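Local coordinates for small nuclear ribonucleoprotein homolog (Pyrobaculum aerophilum, PDB 1M5Q) that probably binds RNA, as Sm-like proteins generally do, and assembles with thirteen further copies of itself into a toroidal 14-mer, at residues 16-21 and 56-61; 66-71 and 103-108. One frame throughout, in Å; residues are numbered along the deposited sequence.

Contact 1. Residues 16-21 and 56-61; sequences VLSNGE and YRYIVH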
loop_
_atom_site.group_PDB
_atom_site.type_symbol
_atom_site.label_atom_id
_atom_site.label_comp_id
_atom_site.label_asym_id
_atom_site.label_seq_id
_atom_site.Cartn_x
_atom_site.Cartn_y
_atom_site.Cartn_z
ATOM N N VAL H 16 -22.043 0.231 -6.825
ATOM C CA VAL H 16 -22.128 1.404 -5.955
ATOM C C VAL H 16 -20.751 1.958 -5.674
ATOM O O VAL H 16 -19.874 1.257 -5.166
ATOM C CB VAL H 16 -22.879 1.043 -4.641
ATOM C CG1 VAL H 16 -22.932 2.256 -3.694
ATOM C CG2 VAL H 16 -24.305 0.554 -4.992
ATOM N N LEU H 17 -20.551 3.231 -6.002
ATOM C CA LEU H 17 -19.273 3.856 -5.862
ATOM C C LEU H 17 -19.151 4.766 -4.652
ATOM O O LEU H 17 -20.145 5.323 -4.192
ATOM C CB LEU H 17 -18.937 4.613 -7.164
ATOM C CG LEU H 17 -19.246 3.899 -8.521
ATOM C CD1 LEU H 17 -18.617 4.703 -9.687
ATOM C CD2 LEU H 17 -18.672 2.464 -8.558
ATOM N N SER H 18 -17.925 4.918 -4.145
ATOM C CA SER H 18 -17.717 5.749 -2.964
ATOM C C SER H 18 -17.979 7.236 -3.202
ATOM O O SER H 18 -18.109 7.983 -2.224
ATOM C CB SER H 18 -16.292 5.556 -2.360
ATOM O OG SER H 18 -15.253 5.891 -3.279
ATOM N N ASN H 19 -18.060 7.689 -4.461
ATOM C CA ASN H 19 -18.389 9.109 -4.649
ATOM C C ASN H 19 -19.935 9.302 -4.615
ATOM O O ASN H 19 -20.450 10.371 -4.966
ATOM C CB ASN H 19 -17.846 9.642 -5.994
ATOM C CG ASN H 19 -18.566 9.044 -7.202
ATOM O OD1 ASN H 19 -19.268 8.023 -7.100
ATOM N ND2 ASN H 19 -18.340 9.663 -8.381
ATOM N N GLY H 20 -20.664 8.263 -4.238
ATOM C CA GLY H 20 -22.097 8.383 -4.205
ATOM C C GLY H 20 -22.804 7.970 -5.487
ATOM O O GLY H 20 -24.041 7.856 -5.486
ATOM N N GLU H 21 -22.093 7.716 -6.592
ATOM C CA GLU H 21 -22.859 7.304 -7.781
ATOM C C GLU H 21 -23.170 5.825 -7.753
ATOM O O GLU H 21 -22.494 5.029 -7.062
ATOM C CB GLU H 21 -22.118 7.586 -9.064
ATOM C CG GLU H 21 -21.765 9.046 -9.346
ATOM C CD GLU H 21 -21.037 9.175 -10.695
ATOM O OE1 GLU H 21 -21.692 9.307 -11.755
ATOM O OE2 GLU H 21 -19.796 9.121 -10.703
ATOM N N TYR H 56 -11.348 -0.197 -9.454
ATOM C CA TYR H 56 -11.679 -1.003 -8.255
ATOM C C TYR H 56 -11.618 -0.243 -6.942
ATOM O O TYR H 56 -12.485 -0.416 -6.063
ATOM C CB TYR H 56 -10.817 -2.285 -8.224
ATOM C CG TYR H 56 -9.401 -2.061 -7.758
ATOM C CD1 TYR H 56 -9.125 -1.945 -6.383
ATOM C CD2 TYR H 56 -8.351 -1.902 -8.667
ATOM C CE1 TYR H 56 -7.844 -1.676 -5.926
ATOM C CE2 TYR H 56 -7.026 -1.620 -8.227
ATOM C CZ TYR H 56 -6.802 -1.520 -6.852
ATOM O OH TYR H 56 -5.552 -1.305 -6.346
ATOM N N ARG H 57 -10.653 0.663 -6.828
ATOM C CA ARG H 57 -10.506 1.413 -5.579
ATOM C C ARG H 57 -11.755 2.178 -5.106
ATOM O O ARG H 57 -11.889 2.476 -3.899
ATOM C CB ARG H 57 -9.347 2.412 -5.702
ATOM C CG ARG H 57 -8.000 1.863 -5.264
ATOM C CD ARG H 57 -6.864 2.869 -5.606
ATOM N NE ARG H 57 -6.476 2.646 -6.996
ATOM C CZ ARG H 57 -5.450 1.880 -7.362
ATOM N NH1 ARG H 57 -4.704 1.300 -6.433
ATOM N NH2 ARG H 57 -5.204 1.662 -8.655
ATOM N N TYR H 58 -12.648 2.511 -6.044
ATOM C CA TYR H 58 -13.858 3.278 -5.710
ATOM C C TYR H 58 -15.155 2.483 -5.613
ATOM O O TYR H 58 -16.247 3.076 -5.364
ATOM C CB TYR H 58 -14.013 4.439 -6.721
ATOM C CG TYR H 58 -12.982 5.524 -6.449
ATOM C CD1 TYR H 58 -11.774 5.561 -7.144
ATOM C CD2 TYR H 58 -13.180 6.452 -5.421
ATOM C CE1 TYR H 58 -10.785 6.496 -6.837
ATOM C CE2 TYR H 58 -12.190 7.416 -5.090
ATOM C CZ TYR H 58 -10.995 7.422 -5.813
ATOM O OH TYR H 58 -10.034 8.350 -5.532
ATOM N N ILE H 59 -15.049 1.157 -5.775
ATOM C CA ILE H 59 -16.226 0.289 -5.726
ATOM C C ILE H 59 -16.514 -0.145 -4.310
ATOM O O ILE H 59 -15.643 -0.783 -3.661
ATOM C CB ILE H 59 -16.057 -0.982 -6.596
ATOM C CG1 ILE H 59 -15.797 -0.578 -8.050
ATOM C CG2 ILE H 59 -17.344 -1.821 -6.541
ATOM C CD1 ILE H 59 -15.478 -1.719 -9.047
ATOM N N VAL H 60 -17.727 0.178 -3.830
ATOM C CA VAL H 60 -18.092 -0.178 -2.480
ATOM C C VAL H 60 -18.655 -1.566 -2.503
ATOM O O VAL H 60 -18.325 -2.400 -1.662
ATOM C CB VAL H 60 -19.151 0.800 -1.876
ATOM C CG1 VAL H 60 -19.398 0.403 -0.424
ATOM C CG2 VAL H 60 -18.663 2.274 -1.994
ATOM N N HIS H 61 -19.529 -1.834 -3.456
ATOM C CA HIS H 61 -20.081 -3.130 -3.610
ATOM C C HIS H 61 -20.751 -3.261 -4.957
ATOM O O HIS H 61 -20.976 -2.281 -5.642
ATOM C CB HIS H 61 -21.040 -3.488 -2.456
ATOM C CG HIS H 61 -22.236 -2.605 -2.339
ATOM N ND1 HIS H 61 -22.245 -1.447 -1.583
ATOM C CD2 HIS H 61 -23.485 -2.740 -2.838
ATOM C CE1 HIS H 61 -23.454 -0.908 -1.620
ATOM N NE2 HIS H 61 -24.226 -1.676 -2.376
#
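The imidazole of H61 lies beside V16, whose CB sits over one ring face, 3.8 Å from the ring centroid. H61 CG stands between its own backbone N and carbonyl carbon (chi1 62°), which turns the ring toward V16 so that the two side chains run side by side; V16 CG2 reaches H61 NE2 at 3.4 Å. Valine suits the place because its CB and CG2 offer apolar surface to the imidazole. Around the pair the backbones lock tightly: V16 N gives an almost straight bond to H61 O (169°), and V60 N approaches V16 O at 2.7 Å. V60 and H61 both face V16, a classic beta bulge between strands 12-17 and 59-64. On the other sheet face L17 CD2 packs on I59 CG1 at 4.2 Å, and both side chains rest on I54.

Toward the partly exposed turn 17-20, the grip thins to one backbone bond, S18 N to Y58 O (2.8 Å). S18 OG lies at the edge of the Y58 ring, near its plane, and is hydrogen-bonded to Y58 OH of a second subunit. Backbone groups thus zip the strands together, while at the turn hydroxyls such as S18 OG bond to a neighbouring subunit.

Contact 2. Residues 66-71 and 103-108; sequences ERRIDM and VSEIGV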
loop_
_atom_site.group_PDB
_atom_site.type_symbol
_atom_site.label_atom_id
_atom_site.label_comp_id
_atom_site.label_asym_id
_atom_site.label_seq_id
_atom_site.Cartn_x
_atom_site.Cartn_y
_atom_site.Cartn_z
ATOM N N GLU H 66 -31.250 -8.916 -10.671
ATOM C CA GLU H 66 -32.289 -9.844 -11.127
ATOM C C GLU H 66 -32.853 -10.624 -9.934
ATOM O O GLU H 66 -32.134 -11.188 -9.100
ATOM C CB GLU H 66 -31.711 -10.805 -12.204
ATOM C CG GLU H 66 -31.366 -10.075 -13.547
ATOM C CD GLU H 66 -30.594 -10.939 -14.599
ATOM O OE1 GLU H 66 -30.807 -12.168 -14.644
ATOM O OE2 GLU H 66 -29.802 -10.364 -15.397
ATOM N N ARG H 67 -34.159 -10.612 -9.807
ATOM C CA ARG H 67 -34.785 -11.352 -8.728
ATOM C C ARG H 67 -34.691 -12.820 -9.144
ATOM O O ARG H 67 -34.602 -13.093 -10.324
ATOM C CB ARG H 67 -36.261 -10.958 -8.618
ATOM C CG ARG H 67 -36.778 -11.019 -7.210
ATOM C CD ARG H 67 -38.277 -10.864 -7.201
ATOM N NE ARG H 67 -38.694 -9.655 -7.901
ATOM C CZ ARG H 67 -39.967 -9.349 -8.131
ATOM N NH1 ARG H 67 -40.934 -10.173 -7.711
ATOM N NH2 ARG H 67 -40.278 -8.225 -8.779
ATOM N N ARG H 68 -34.726 -13.741 -8.190
ATOM C CA ARG H 68 -34.694 -15.172 -8.505
ATOM C C ARG H 68 -36.098 -15.611 -9.028
ATOM O O ARG H 68 -37.090 -14.996 -8.726
ATOM C CB ARG H 68 -34.385 -16.011 -7.254
ATOM C CG ARG H 68 -32.914 -16.006 -6.759
ATOM C CD ARG H 68 -31.929 -16.383 -7.858
ATOM N NE ARG H 68 -30.562 -16.528 -7.347
ATOM C CZ ARG H 68 -29.530 -16.968 -8.083
ATOM N NH1 ARG H 68 -29.696 -17.304 -9.372
ATOM N NH2 ARG H 68 -28.342 -17.127 -7.518
ATOM N N ILE H 69 -36.133 -16.680 -9.810
ATOM C CA ILE H 69 -37.381 -17.227 -10.343
ATOM C C ILE H 69 -38.387 -17.667 -9.268
ATOM O O ILE H 69 -38.031 -18.374 -8.311
ATOM C CB ILE H 69 -37.051 -18.466 -11.241
ATOM C CG1 ILE H 69 -36.426 -17.965 -12.565
ATOM C CG2 ILE H 69 -38.307 -19.279 -11.550
ATOM C CD1 ILE H 69 -35.768 -19.092 -13.402
ATOM N N ASP H 70 -39.646 -17.263 -9.445
ATOM C CA ASP H 70 -40.746 -17.681 -8.569
ATOM C C ASP H 70 -40.938 -19.193 -8.893
ATOM O O ASP H 70 -41.433 -19.554 -9.976
ATOM C CB ASP H 70 -42.017 -16.904 -8.933
ATOM C CG ASP H 70 -43.242 -17.339 -8.094
ATOM O OD1 ASP H 70 -43.205 -18.385 -7.398
ATOM O OD2 ASP H 70 -44.258 -16.615 -8.134
HETATM N N MSE H 71 -40.567 -20.073 -7.970
HETATM C CA MSE H 71 -40.650 -21.488 -8.259
HETATM C C MSE H 71 -42.064 -22.037 -8.370
HETATM O O MSE H 71 -42.278 -23.017 -9.082
HETATM C CB MSE H 71 -39.851 -22.306 -7.234
HETATM C CG MSE H 71 -38.370 -21.966 -7.270
HETATM SE SE MSE H 71 -37.626 -22.051 -9.053
HETATM C CE MSE H 71 -37.516 -23.946 -9.175
ATOM N N VAL H 103 -35.395 -29.058 -10.017
ATOM C CA VAL H 103 -35.101 -27.667 -10.337
ATOM C C VAL H 103 -35.177 -26.783 -9.063
ATOM O O VAL H 103 -36.193 -26.771 -8.380
ATOM C CB VAL H 103 -36.151 -27.056 -11.348
ATOM C CG1 VAL H 103 -35.628 -25.727 -11.828
ATOM C CG2 VAL H 103 -36.432 -28.011 -12.563
ATOM N N SER H 104 -34.106 -26.047 -8.784
ATOM C CA SER H 104 -34.012 -25.155 -7.637
ATOM C C SER H 104 -33.966 -23.760 -8.261
ATOM O O SER H 104 -33.927 -23.655 -9.498
ATOM C CB SER H 104 -32.710 -25.419 -6.867
ATOM O OG SER H 104 -31.595 -24.935 -7.626
ATOM N N GLU H 105 -33.938 -22.707 -7.439
ATOM C CA GLU H 105 -33.904 -21.366 -7.990
ATOM C C GLU H 105 -32.596 -21.063 -8.700
ATOM O O GLU H 105 -32.485 -20.035 -9.361
ATOM C CB GLU H 105 -34.215 -20.261 -6.936
ATOM C CG GLU H 105 -33.368 -20.267 -5.685
ATOM C CD GLU H 105 -33.642 -19.072 -4.731
ATOM O OE1 GLU H 105 -34.804 -18.626 -4.596
ATOM O OE2 GLU H 105 -32.682 -18.584 -4.084
ATOM N N ILE H 106 -31.616 -21.952 -8.634
ATOM C CA ILE H 106 -30.363 -21.674 -9.355
ATOM C C ILE H 106 -29.984 -22.720 -10.419
ATOM O O ILE H 106 -28.863 -22.715 -10.964
ATOM C CB ILE H 106 -29.157 -21.516 -8.395
ATOM C CG1 ILE H 106 -28.757 -22.871 -7.803
ATOM C CG2 ILE H 106 -29.502 -20.503 -7.301
ATOM C CD1 ILE H 106 -27.640 -22.735 -6.730
ATOM N N GLY H 107 -30.882 -23.646 -10.718
ATOM C CA GLY H 107 -30.520 -24.590 -11.759
ATOM C C GLY H 107 -31.338 -25.854 -11.844
ATOM O O GLY H 107 -32.182 -26.144 -10.994
ATOM N N VAL H 108 -31.051 -26.632 -12.879
ATOM C CA VAL H 108 -31.760 -27.855 -13.144
ATOM C C VAL H 108 -30.780 -29.013 -12.999
ATOM O O VAL H 108 -29.696 -28.967 -13.548
ATOM C CB VAL H 108 -32.290 -27.845 -14.616
ATOM C CG1 VAL H 108 -32.711 -29.231 -15.036
ATOM C CG2 VAL H 108 -33.442 -26.838 -14.779
HETATM O O HOH W 1 -34.025 -18.117 -10.429
HETATM O O HOH W 2 -37.256 -18.658 -5.509
#
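I106 CG2 sits over the centre of one face of the R68 guanidinium, 3.6 Å from R68 CZ, so a methyl group packs against the flat cation. The arginine's aliphatic part meets E105: R68 CG is 3.7 Å from E105 OE2, and the two side chains cross at about a right angle. Their opposite charges probably attract, but no salt bridge forms, since E105 OE2 lies 4.4 Å from R68 NE and well out of the guanidinium plane. Glutamate suits the place because its carboxylate reaches R68 CB and CG while OE1 takes a water. M71, a selenomethionine, supplies the apolar end: bent at chi2 and chi3 (-51° and -77°), it folds its CE against V103 CG1 at 3.7 Å.

Two waters make the polar links: one joins backbone to backbone, accepting from I69 N and donating to E105 O (2.7 Å); the other joins I69 O to the E105 carboxylate, donating to both, with E105 OE1 at 2.6 Å. Replacing R68 by alanine would remove the flat cation, and I106 CG2 would probably lose its cover and E105 its nearby positive charge.

Farther out, R68 NE makes a weak hydrogen bond to N50 OD1 of a second subunit. I69 packs on F122 and F125 of helix 113-127. S104 OG accepts from I106 N, an ST turn within the type I turn 104-107. The arrangement is a beta hairpin joining strands 101-104 and 107-109, set against the linker that enters the C-terminal Lsm domain.

How the contacts relate
Contact 1 is the more buried of the two and belongs to the Sm sheet, whereas contact 2 is partly buried and joins the linker to the C-terminal part of the chain. Their nearest atoms are about 13 Å apart, and they share no strand or helix: strand 59-64 carries one side of contact 1, and the loop after it supplies residues 66-71. Direct backbone bonds dominate within the sheet. Between linker and hairpin there are none, and bridging water, a methyl over a guanidinium face and a loose charge pair take their place. Both contacts touch the second subunit, contact 1 through continued strand pairing and contact 2 through side chains.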